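Local structure of N-acetylneuraminic acid outer membrane channel protein NanC (Escherichia coli, 2WJR) at residues Asn52-Glu57 against Thr76-Asn81; Gly82-Pro87 against Arg106-Ala111; Asp124-Trp129 against Tyr150-Asp155. The protein forms a monomeric beta-barrel channel in the outer membrane that lets N-acetylneuraminic acid into the bacterium, conducting strongly with a weak preference for anions. The protein carries 1 engineered substitution. All coordinates share one frame; numbering follows the deposited sequence.

Contact 1 of 3, residues Asn52-Glu57 against Thr76-Asn81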
loop_
_atom_site.group_PDB
_atom_site.type_symbol
_atom_site.label_atom_id
_atom_site.label_comp_id
_atom_site.label_asym_id
_atom_site.label_seq_id
_atom_site.Cartn_x
_atom_site.Cartn_y
_atom_site.Cartn_z
ATOM N N ASN A 52 0.715 -11.672 9.399
ATOM C CA ASN A 52 0.562 -12.274 8.078
ATOM C C ASN A 52 -0.794 -11.871 7.488
ATOM O O ASN A 52 -1.809 -11.760 8.200
ATOM C CB ASN A 52 0.707 -13.810 8.122
ATOM C CG ASN A 52 2.158 -14.286 8.356
ATOM O OD1 ASN A 52 3.072 -13.496 8.633
ATOM N ND2 ASN A 52 2.363 -15.603 8.259
ATOM N N ASP A 53 -0.803 -11.610 6.185
ATOM C CA ASP A 53 -2.031 -11.227 5.502
ATOM C C ASP A 53 -2.032 -11.685 4.049
ATOM O O ASP A 53 -0.977 -11.957 3.462
ATOM C CB ASP A 53 -2.284 -9.711 5.595
ATOM C CG ASP A 53 -1.300 -8.884 4.789
ATOM O OD1 ASP A 53 -0.555 -8.090 5.400
ATOM O OD2 ASP A 53 -1.279 -8.999 3.538
ATOM N N VAL A 54 -3.247 -11.801 3.514
ATOM C CA VAL A 54 -3.465 -11.960 2.085
ATOM C C VAL A 54 -4.392 -10.852 1.668
ATOM O O VAL A 54 -5.376 -10.545 2.363
ATOM C CB VAL A 54 -4.018 -13.330 1.727
ATOM C CG1 VAL A 54 -4.383 -13.416 0.224
ATOM C CG2 VAL A 54 -2.969 -14.373 2.092
ATOM N N GLN A 55 -4.047 -10.211 0.557
ATOM C CA GLN A 55 -4.845 -9.111 0.053
ATOM C C GLN A 55 -5.188 -9.323 -1.415
ATOM O O GLN A 55 -4.321 -9.710 -2.225
ATOM C CB GLN A 55 -4.113 -7.795 0.240
ATOM C CG GLN A 55 -3.666 -7.548 1.684
ATOM C CD GLN A 55 -2.963 -6.213 1.859
ATOM O OE1 GLN A 55 -3.413 -5.200 1.321
ATOM N NE2 GLN A 55 -1.882 -6.192 2.656
ATOM N N VAL A 56 -6.455 -9.075 -1.719
ATOM C CA VAL A 56 -6.976 -9.128 -3.073
ATOM C C VAL A 56 -7.532 -7.757 -3.456
ATOM O O VAL A 56 -8.436 -7.233 -2.767
ATOM C CB VAL A 56 -8.115 -10.152 -3.174
ATOM C CG1 VAL A 56 -8.744 -10.127 -4.572
ATOM C CG2 VAL A 56 -7.600 -11.556 -2.816
ATOM N N GLU A 57 -7.019 -7.200 -4.559
ATOM C CA GLU A 57 -7.441 -5.898 -5.041
ATOM C C GLU A 57 -8.031 -6.031 -6.440
ATOM O O GLU A 57 -7.481 -6.770 -7.270
ATOM C CB GLU A 57 -6.264 -4.937 -5.061
ATOM C CG GLU A 57 -6.654 -3.516 -5.349
ATOM C CD GLU A 57 -5.565 -2.529 -5.065
ATOM O OE1 GLU A 57 -4.502 -2.932 -4.521
ATOM O OE2 GLU A 57 -5.770 -1.335 -5.381
ATOM N N THR A 76 -9.566 -6.047 -0.556
ATOM C CA THR A 76 -10.048 -6.938 0.491
ATOM C C THR A 76 -8.837 -7.527 1.176
ATOM O O THR A 76 -7.946 -8.065 0.530
ATOM C CB THR A 76 -10.924 -8.047 -0.064
ATOM O OG1 THR A 76 -12.016 -7.485 -0.806
ATOM C CG2 THR A 76 -11.450 -8.917 1.074
ATOM N N HIS A 77 -8.816 -7.440 2.502
ATOM C CA HIS A 77 -7.652 -7.792 3.289
ATOM C C HIS A 77 -8.055 -8.939 4.251
ATOM O O HIS A 77 -9.016 -8.806 4.998
ATOM C CB HIS A 77 -7.178 -6.533 4.032
ATOM C CG HIS A 77 -6.055 -6.746 4.995
ATOM N ND1 HIS A 77 -6.222 -7.369 6.211
ATOM C CD2 HIS A 77 -4.761 -6.338 4.960
ATOM C CE1 HIS A 77 -5.064 -7.399 6.851
ATOM N NE2 HIS A 77 -4.163 -6.775 6.118
ATOM N N PHE A 78 -7.337 -10.058 4.176
ATOM C CA PHE A 78 -7.612 -11.249 5.000
ATOM C C PHE A 78 -6.488 -11.403 5.986
ATOM O O PHE A 78 -5.334 -11.394 5.594
ATOM C CB PHE A 78 -7.705 -12.539 4.141
ATOM C CG PHE A 78 -8.747 -12.470 3.064
ATOM C CD1 PHE A 78 -10.091 -12.611 3.366
ATOM C CD2 PHE A 78 -8.381 -12.223 1.742
ATOM C CE1 PHE A 78 -11.063 -12.519 2.364
ATOM C CE2 PHE A 78 -9.337 -12.133 0.746
ATOM C CZ PHE A 78 -10.682 -12.282 1.061
ATOM N N SER A 79 -6.833 -11.528 7.269
ATOM C CA SER A 79 -5.854 -11.812 8.321
ATOM C C SER A 79 -6.463 -12.804 9.320
ATOM O O SER A 79 -7.603 -13.211 9.167
ATOM C CB SER A 79 -5.446 -10.532 9.052
ATOM O OG SER A 79 -6.541 -9.982 9.784
ATOM N N SER A 80 -5.701 -13.168 10.345
ATOM C CA SER A 80 -6.197 -14.070 11.406
ATOM C C SER A 80 -7.335 -13.432 12.220
ATOM O O SER A 80 -8.178 -14.144 12.758
ATOM C CB SER A 80 -5.057 -14.479 12.326
ATOM O OG SER A 80 -4.605 -13.360 13.068
ATOM N N ASN A 81 -7.382 -12.097 12.286
ATOM C CA ASN A 81 -8.521 -11.409 12.903
ATOM C C ASN A 81 -9.781 -11.499 12.061
ATOM O O ASN A 81 -10.875 -11.406 12.588
ATOM C CB ASN A 81 -8.207 -9.933 13.185
ATOM C CG ASN A 81 -7.167 -9.747 14.267
ATOM O OD1 ASN A 81 -7.136 -10.484 15.233
ATOM N ND2 ASN A 81 -6.314 -8.754 14.108
HETATM O O HOH W 1 -3.040 -12.764 10.202
HETATM O O HOH W 2 -11.286 -6.964 -3.404
#
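Phe78 and Val56 meet across the antiparallel beta hairpin of strands 53-63 and 68-79, near the extracellular end of the NanC barrel wall. Phe78 gives up more surface to this contact than any other residue. With CG anti to the carbonyl carbon (chi1 -57°), its ring leans back along its own strand, away from the level of Val54 and toward that of Val56. There CE2 comes within 4.0 Å of Val56 CG2, the methyl arriving at the ring edge, while Val54 CG1 is a looser neighbour at 4.4 Å from Phe78 CD2. Thr83 of the next strand also touches Phe78.

The backbone sets this spacing. Val54 with Phe78, and Val56 with Thr76, are hydrogen-bonded pairs, each closed by two N-H...O bonds; the shortest runs from Phe78 N to Val54 O at 2.7 Å. Val56 O is gripped twice, by Thr76 N and by a water that also bonds to Thr76 OG1.

His77 faces the other side of the sheet, opposite Gln55 in the non-hydrogen-bonded pair between those two. Its CG is anti to the backbone N (chi1 175°), which carries the imidazole forward over the strand gap. CD2 lies 3.6 Å from Gln55 CD, amide and ring planes 50° apart, and NE2 reaches to 3.5 Å from Asp53 CB. The ring lies obliquely against the CG and amide carbon of Gln55 and the CB of Asp53, two polar side chains that are themselves joined. Asp53 OD2 has a second donor in Asn36 ND2 of strand 29-40, so its carboxylate is held from two residues. Gln55 NE2 gives its hydrogen to that same OD2 over 3.0 Å, keeping it in the plane of its own amide but coming down on Asp53 from above the carboxylate plane.

Contact 2 of 3, residues Gly82-Pro87 against Arg106-Ala111. With OCT (N-octane), chain G; EPE (4-(2-hydroxyethyl)-1-piperazine ethanesulfonic acid), chain B.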
loop_
_atom_site.group_PDB
_atom_site.type_symbol
_atom_site.label_atom_id
_atom_site.label_comp_id
_atom_site.label_asym_id
_atom_site.label_seq_id
_atom_site.Cartn_x
_atom_site.Cartn_y
_atom_site.Cartn_z
ATOM N N GLY A 82 -9.632 -11.660 10.744
ATOM C CA GLY A 82 -10.787 -11.724 9.834
ATOM C C GLY A 82 -10.630 -10.904 8.545
ATOM O O GLY A 82 -9.515 -10.695 8.058
ATOM N N THR A 83 -11.752 -10.432 8.009
ATOM C CA THR A 83 -11.761 -9.787 6.690
ATOM C C THR A 83 -12.039 -8.295 6.818
ATOM O O THR A 83 -12.869 -7.863 7.613
ATOM C CB THR A 83 -12.800 -10.433 5.749
ATOM O OG1 THR A 83 -12.533 -11.839 5.627
ATOM C CG2 THR A 83 -12.766 -9.769 4.359
ATOM N N ARG A 84 -11.308 -7.512 6.036
ATOM C CA ARG A 84 -11.460 -6.068 6.012
ATOM C C ARG A 84 -11.710 -5.650 4.563
ATOM O O ARG A 84 -10.947 -6.019 3.692
ATOM C CB ARG A 84 -10.195 -5.416 6.529
ATOM C CG ARG A 84 -10.222 -3.908 6.590
ATOM C CD ARG A 84 -8.798 -3.409 6.780
ATOM N NE ARG A 84 -8.100 -3.325 5.488
ATOM C CZ ARG A 84 -6.782 -3.197 5.326
ATOM N NH1 ARG A 84 -6.278 -3.092 4.099
ATOM N NH2 ARG A 84 -5.955 -3.176 6.363
ATOM N N TYR A 85 -12.763 -4.875 4.343
ATOM C CA TYR A 85 -13.187 -4.490 2.990
ATOM C C TYR A 85 -12.879 -3.016 2.763
ATOM O O TYR A 85 -13.272 -2.171 3.587
ATOM C CB TYR A 85 -14.677 -4.724 2.841
ATOM C CG TYR A 85 -15.094 -6.172 2.937
ATOM C CD1 TYR A 85 -14.830 -7.071 1.887
ATOM C CD2 TYR A 85 -15.742 -6.659 4.071
ATOM C CE1 TYR A 85 -15.216 -8.385 1.958
ATOM C CE2 TYR A 85 -16.129 -8.002 4.154
ATOM C CZ TYR A 85 -15.867 -8.849 3.088
ATOM O OH TYR A 85 -16.238 -10.173 3.159
ATOM N N GLY A 86 -12.194 -2.717 1.651
ATOM C CA GLY A 86 -11.737 -1.364 1.359
ATOM C C GLY A 86 -12.171 -0.826 0.012
ATOM O O GLY A 86 -11.352 -0.779 -0.911
ATOM N N PRO A 87 -13.460 -0.475 -0.124
ATOM C CA PRO A 87 -13.908 0.134 -1.360
ATOM C C PRO A 87 -13.180 1.463 -1.551
ATOM O O PRO A 87 -12.840 2.144 -0.564
ATOM C CB PRO A 87 -15.401 0.308 -1.146
ATOM C CG PRO A 87 -15.580 0.350 0.344
ATOM C CD PRO A 87 -14.563 -0.603 0.844
ATOM N N ARG A 106 -9.873 5.582 0.106
ATOM C CA ARG A 106 -10.346 4.243 0.436
ATOM C C ARG A 106 -10.912 4.235 1.862
ATOM O O ARG A 106 -10.318 4.846 2.766
ATOM C CB ARG A 106 -9.188 3.256 0.364
ATOM C CG ARG A 106 -9.567 1.761 0.542
ATOM C CD ARG A 106 -8.323 0.934 0.278
ATOM N NE ARG A 106 -7.595 0.601 1.508
ATOM C CZ ARG A 106 -6.292 0.363 1.604
ATOM N NH1 ARG A 106 -5.489 0.445 0.541
ATOM N NH2 ARG A 106 -5.784 0.035 2.780
ATOM N N TYR A 107 -12.045 3.564 2.024
ATOM C CA TYR A 107 -12.685 3.332 3.333
ATOM C C TYR A 107 -12.522 1.866 3.714
ATOM O O TYR A 107 -13.149 1.001 3.102
ATOM C CB TYR A 107 -14.172 3.680 3.265
ATOM C CG TYR A 107 -14.934 3.460 4.571
ATOM C CD1 TYR A 107 -14.606 4.178 5.710
ATOM C CD2 TYR A 107 -15.982 2.551 4.644
ATOM C CE1 TYR A 107 -15.292 3.991 6.910
ATOM C CE2 TYR A 107 -16.694 2.358 5.842
ATOM C CZ TYR A 107 -16.329 3.081 6.970
ATOM O OH TYR A 107 -17.027 2.895 8.154
ATOM N N ASP A 108 -11.685 1.619 4.724
ATOM C CA ASP A 108 -11.389 0.296 5.218
ATOM C C ASP A 108 -12.350 -0.032 6.362
ATOM O O ASP A 108 -12.313 0.597 7.445
ATOM C CB ASP A 108 -9.951 0.230 5.700
ATOM C CG ASP A 108 -8.954 0.077 4.557
ATOM O OD1 ASP A 108 -9.357 -0.304 3.430
ATOM O OD2 ASP A 108 -7.766 0.338 4.789
ATOM N N TRP A 109 -13.223 -0.987 6.088
ATOM C CA TRP A 109 -14.298 -1.368 6.994
ATOM C C TRP A 109 -13.998 -2.786 7.465
ATOM O O TRP A 109 -13.825 -3.689 6.644
ATOM C CB TRP A 109 -15.639 -1.286 6.272
ATOM C CG TRP A 109 -16.814 -1.627 7.145
ATOM C CD1 TRP A 109 -17.513 -0.777 7.947
ATOM C CD2 TRP A 109 -17.423 -2.922 7.300
ATOM N NE1 TRP A 109 -18.523 -1.454 8.583
ATOM C CE2 TRP A 109 -18.492 -2.770 8.207
ATOM C CE3 TRP A 109 -17.178 -4.184 6.748
ATOM C CZ2 TRP A 109 -19.315 -3.834 8.581
ATOM C CZ3 TRP A 109 -17.994 -5.252 7.128
ATOM C CH2 TRP A 109 -19.051 -5.066 8.041
ATOM N N LYS A 110 -13.902 -2.985 8.778
ATOM C CA LYS A 110 -13.613 -4.315 9.325
ATOM C C LYS A 110 -14.892 -5.102 9.561
ATOM O O LYS A 110 -15.831 -4.611 10.189
ATOM C CB LYS A 110 -12.825 -4.219 10.627
ATOM C CG LYS A 110 -11.373 -3.943 10.435
ATOM C CD LYS A 110 -10.666 -3.723 11.749
ATOM C CE LYS A 110 -9.197 -3.444 11.564
ATOM N NZ LYS A 110 -8.465 -3.256 12.851
ATOM N N ALA A 111 -14.914 -6.328 9.052
ATOM C CA ALA A 111 -16.063 -7.217 9.180
ATOM C C ALA A 111 -16.072 -7.908 10.549
ATOM O O ALA A 111 -16.880 -8.795 10.790
ATOM C CB ALA A 111 -16.049 -8.266 8.068
HETATM C C1 OCT G . -18.830 6.330 6.635
HETATM C C2 OCT G . -18.158 6.765 5.320
HETATM C C3 OCT G . -18.266 5.680 4.233
HETATM C C4 OCT G . -17.522 6.037 2.932
HETATM C C5 OCT G . -17.592 4.880 1.905
HETATM C C6 OCT G . -17.330 5.351 0.459
HETATM C C7 OCT G . -16.868 4.219 -0.482
HETATM C C8 OCT G . -15.781 4.677 -1.475
HETATM N N1 EPE B . -2.575 -1.409 10.125
HETATM C C2 EPE B . -2.565 0.020 9.738
HETATM C C3 EPE B . -1.278 0.695 10.214
HETATM N N4 EPE B . -0.107 0.021 9.669
HETATM C C5 EPE B . -0.101 -1.366 10.102
HETATM C C6 EPE B . -1.355 -2.107 9.664
HETATM C C7 EPE B . 1.092 0.740 10.054
HETATM C C8 EPE B . 2.368 0.172 9.446
HETATM O O8 EPE B . 2.918 -0.745 10.369
HETATM C C9 EPE B . -3.757 -2.034 9.529
HETATM C C10 EPE B . -3.875 -3.500 9.932
HETATM S S EPE B . -5.593 -4.033 10.052
HETATM O O1S EPE B . -5.600 -5.484 9.914
HETATM O O2S EPE B . -6.468 -3.421 9.072
HETATM O O3S EPE B . -6.081 -3.688 11.396
HETATM O O HOH W 3 -9.036 -2.912 2.929
#
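Arg84 and Asp108 stack flat against one another, and the charged groups around them dominate this contact. The carboxylate lies over one face of the Arg84 guanidinium, planes 19° apart, with Asp108 OD2 3.7 Å from Arg84 NE. No N-H points at that oxygen, which makes this a long ion pair of charge on charge. A water does the directional work, accepting from Arg84 NE and donating to Asp108 OD1. Asp108 is gripped side-on by Arg106: NE bonds to OD1, and NH2 bonds to OD2 at 2.8 Å through the syn lone pair. The bend of the Arg106 chain at chi3 (95°) turns the guanidinium onto Asp108, two residues on in the same strand. Arg84 NH1 and Arg106 NH2 come within 3.4 Å of each other, a like-charge approach that the carboxylate they share probably eases. At the edge of the Arg84 guanidinium, NH2 donates to O2S of a bound buffer sulfonate over 2.8 Å, and Lys110 NZ holds O3S of the same group while also pairing with Asp124.

Backbone bonds close the hairpin: Tyr85 and Trp109 exchange two, Ala111 N reaches Thr83 O, and Tyr107 N reaches Pro87 O at 3.1 Å. Gly86 CA lies 3.3 Å from Asp108 OD1, and a CB would collide with that oxygen.

The apolar contacts are on the other face. Tyr85 CD2 and Trp109 CE3 meet edge by edge at 3.9 Å, and Ala111 CB touches Tyr85 CE2. Further along, octane C3 lies above the centre of the Tyr107 ring, and the alkane runs on beside Pro87.

Charged residues on one face and aromatic ones on the other suit the wall of a transmembrane beta barrel, with a polar channel inside, consistent with weak anion selectivity, and lipid outside, where the octane lies.

Contact 3 of 3, residues Asp124-Trp129 against Tyr150-Asp155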
loop_
_atom_site.group_PDB
_atom_site.type_symbol
_atom_site.label_atom_id
_atom_site.label_comp_id
_atom_site.label_asym_id
_atom_site.label_seq_id
_atom_site.Cartn_x
_atom_site.Cartn_y
_atom_site.Cartn_z
ATOM N N ASP A 124 -13.106 -0.971 14.014
ATOM C CA ASP A 124 -11.963 -0.126 13.799
ATOM C C ASP A 124 -11.879 0.165 12.296
ATOM O O ASP A 124 -11.021 -0.347 11.592
ATOM C CB ASP A 124 -10.687 -0.765 14.313
ATOM C CG ASP A 124 -9.457 0.039 13.972
ATOM O OD1 ASP A 124 -9.520 1.285 14.026
ATOM O OD2 ASP A 124 -8.433 -0.575 13.637
ATOM N N ASN A 125 -12.767 1.034 11.868
ATOM C CA ASN A 125 -12.856 1.424 10.462
ATOM C C ASN A 125 -11.952 2.623 10.227
ATOM O O ASN A 125 -11.687 3.428 11.143
ATOM C CB ASN A 125 -14.279 1.755 10.093
ATOM C CG ASN A 125 -15.232 0.630 10.383
ATOM O OD1 ASN A 125 -14.880 -0.556 10.242
ATOM N ND2 ASN A 125 -16.460 0.984 10.798
ATOM N N VAL A 126 -11.459 2.742 8.994
ATOM C CA VAL A 126 -10.427 3.693 8.699
ATOM C C VAL A 126 -10.690 4.458 7.393
ATOM O O VAL A 126 -11.133 3.877 6.402
ATOM C CB VAL A 126 -9.078 2.987 8.597
ATOM C CG1 VAL A 126 -8.037 3.944 7.980
ATOM C CG2 VAL A 126 -8.616 2.475 9.978
ATOM N N HIS A 127 -10.426 5.759 7.422
ATOM C CA HIS A 127 -10.453 6.609 6.222
ATOM C C HIS A 127 -9.041 6.741 5.739
ATOM O O HIS A 127 -8.185 7.193 6.491
ATOM C CB HIS A 127 -10.952 8.004 6.554
ATOM C CG HIS A 127 -12.369 8.061 7.021
ATOM N ND1 HIS A 127 -13.441 7.839 6.186
ATOM C CD2 HIS A 127 -12.893 8.350 8.239
ATOM C CE1 HIS A 127 -14.563 7.958 6.869
ATOM N NE2 HIS A 127 -14.260 8.274 8.118
ATOM N N ARG A 128 -8.770 6.367 4.486
ATOM C CA ARG A 128 -7.408 6.350 3.983
ATOM C C ARG A 128 -7.267 7.079 2.626
ATOM O O ARG A 128 -8.041 6.848 1.692
ATOM C CB ARG A 128 -6.883 4.916 3.867
ATOM C CG ARG A 128 -5.509 4.848 3.238
ATOM C CD ARG A 128 -4.991 3.453 3.118
ATOM N NE ARG A 128 -3.715 3.444 2.385
ATOM C CZ ARG A 128 -2.650 2.687 2.655
ATOM N NH1 ARG A 128 -2.643 1.829 3.678
ATOM N NH2 ARG A 128 -1.567 2.816 1.894
ATOM N N TRP A 129 -6.269 7.962 2.567
ATOM C CA TRP A 129 -5.923 8.695 1.357
ATOM C C TRP A 129 -4.510 8.306 0.929
ATOM O O TRP A 129 -3.588 8.223 1.762
ATOM C CB TRP A 129 -5.957 10.198 1.628
ATOM C CG TRP A 129 -7.307 10.780 1.734
ATOM C CD1 TRP A 129 -8.056 10.980 2.871
ATOM C CD2 TRP A 129 -8.097 11.257 0.639
ATOM N NE1 TRP A 129 -9.271 11.543 2.529
ATOM C CE2 TRP A 129 -9.310 11.723 1.166
ATOM C CE3 TRP A 129 -7.891 11.319 -0.748
ATOM C CZ2 TRP A 129 -10.318 12.259 0.349
ATOM C CZ3 TRP A 129 -8.888 11.847 -1.553
ATOM C CH2 TRP A 129 -10.082 12.321 -0.999
ATOM N N TYR A 150 -3.953 8.171 6.941
ATOM C CA TYR A 150 -5.163 7.500 7.374
ATOM C C TYR A 150 -5.536 7.894 8.790
ATOM O O TYR A 150 -4.671 8.222 9.596
ATOM C CB TYR A 150 -5.086 5.982 7.232
ATOM C CG TYR A 150 -3.767 5.338 7.514
ATOM C CD1 TYR A 150 -3.241 5.318 8.801
ATOM C CD2 TYR A 150 -3.065 4.695 6.518
ATOM C CE1 TYR A 150 -2.052 4.679 9.085
ATOM C CE2 TYR A 150 -1.871 4.059 6.782
ATOM C CZ TYR A 150 -1.356 4.055 8.079
ATOM O OH TYR A 150 -0.148 3.437 8.358
ATOM N N SER A 151 -6.827 7.864 9.040
ATOM C CA SER A 151 -7.390 8.275 10.331
ATOM C C SER A 151 -8.491 7.335 10.750
ATOM O O SER A 151 -9.157 6.715 9.924
ATOM C CB SER A 151 -7.949 9.699 10.230
ATOM O OG SER A 151 -9.028 9.728 9.330
ATOM N N LYS A 152 -8.684 7.231 12.061
ATOM C CA LYS A 152 -9.676 6.353 12.635
ATOM C C LYS A 152 -11.040 6.974 12.627
ATOM O O LYS A 152 -11.207 8.152 12.971
ATOM C CB LYS A 152 -9.309 6.021 14.096
ATOM C CG LYS A 152 -7.939 5.443 14.285
ATOM C CD LYS A 152 -7.822 4.095 13.637
ATOM C CE LYS A 152 -6.693 3.259 14.183
ATOM N NZ LYS A 152 -6.699 1.916 13.598
ATOM N N GLN A 153 -12.038 6.179 12.266
ATOM C CA GLN A 153 -13.407 6.640 12.347
ATOM C C GLN A 153 -13.909 6.573 13.814
ATOM O O GLN A 153 -14.654 7.440 14.264
ATOM C CB GLN A 153 -14.296 5.800 11.439
ATOM C CG GLN A 153 -15.769 6.109 11.503
ATOM C CD GLN A 153 -16.549 5.377 10.426
ATOM O OE1 GLN A 153 -16.436 4.152 10.276
ATOM N NE2 GLN A 153 -17.333 6.125 9.658
ATOM N N ASN A 154 -13.497 5.532 14.526
ATOM C CA ASN A 154 -14.040 5.229 15.866
ATOM C C ASN A 154 -12.963 5.366 16.943
ATOM O O ASN A 154 -11.887 5.901 16.679
ATOM C CB ASN A 154 -14.678 3.839 15.839
ATOM C CG ASN A 154 -15.939 3.803 15.023
ATOM O OD1 ASN A 154 -16.729 4.744 15.062
ATOM N ND2 ASN A 154 -16.147 2.718 14.266
ATOM N N ASP A 155 -13.224 4.882 18.161
ATOM C CA ASP A 155 -12.341 5.186 19.295
ATOM C C ASP A 155 -11.163 4.229 19.391
ATOM O O ASP A 155 -11.066 3.430 20.317
ATOM C CB ASP A 155 -13.164 5.197 20.603
ATOM C CG ASP A 155 -12.356 5.625 21.805
ATOM O OD1 ASP A 155 -11.293 6.272 21.623
ATOM O OD2 ASP A 155 -12.800 5.308 22.949
HETATM O O HOH W 4 -11.505 3.297 13.803
HETATM O O HOH W 5 -16.260 9.105 9.857
#
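Strands 126-136 and 141-152 form an antiparallel hairpin of the barrel, and its extracellular ends are tied together by the Asp124-Lys152 salt bridge. Lys152 NZ meets the syn lone pair of Asp124 OD1 at 2.9 Å, with a weaker bond to OD2. The lysine chain gets there by bending at chi2 (-66°), which brings its CD alongside Val126 CG2. Replacing Lys152 by an alanine would remove the ammonium and is likely to leave Lys110 as the one charged mate of the Asp124 carboxylate among the partners described, with less to hold it against this strand.

His127 and Ser151 form the hydrogen-bonded pair, two N-H...O bonds of 3.0 Å between His127 and Ser151 backbones, and Gln153 N extends the pattern to Asn125 O. The side chains of Asn125 and Gln153 run side by side: Asn125 ND2 donates to Gln153 OE1 at 3.2 Å, nearly straight down the C=O, though the amide planes are 68° apart. One water joins Asp124 OD1, Asn125 O and Asn154 N; another, in the plane of the imidazole, connects His127 NE2 to Gln153 NE2.

On the Lys152 face, Tyr150 CB packs 3.7 Å from Val126 CG1. Arg128 lies alongside the tyrosine, NH1 3.9 Å from Tyr150 CE2, while its NE pairs with Asp130.

Neighbours continue both flanks. Strand 99-110 bonds to Val126 and Arg128 through its backbone, gives Lys110 N to Asn125 OD1, and brings Tyr105 OH to His127 ND1 and Tyr107 OH to Gln153 OE1. Beyond Tyr150, strand 164-174 supplies Ala165 as backbone partner and Glu167 for the phenol.

The three hairpin contacts follow one another round the barrel wall near its extracellular end. Contacts 1 and 2 have centres about 10 Å apart and join through adjacent strands, with a probable hydrogen bond from His77 N to Arg84 O at 2.8 Å. Contacts 2 and 3 are equally close, and Arg106 N lies 2.7 Å from Arg128 O. Contacts 1 and 3 do not touch, their nearest atoms being about 7 Å apart. One octane pocket spans the second junction: Pro87 and Tyr107 from contact 2, Gln153 from contact 3. On the opposite face the buffer molecule EPE, held by contact 2, also comes near the side chains of His77 in contact 1 and Tyr150 in contact 3.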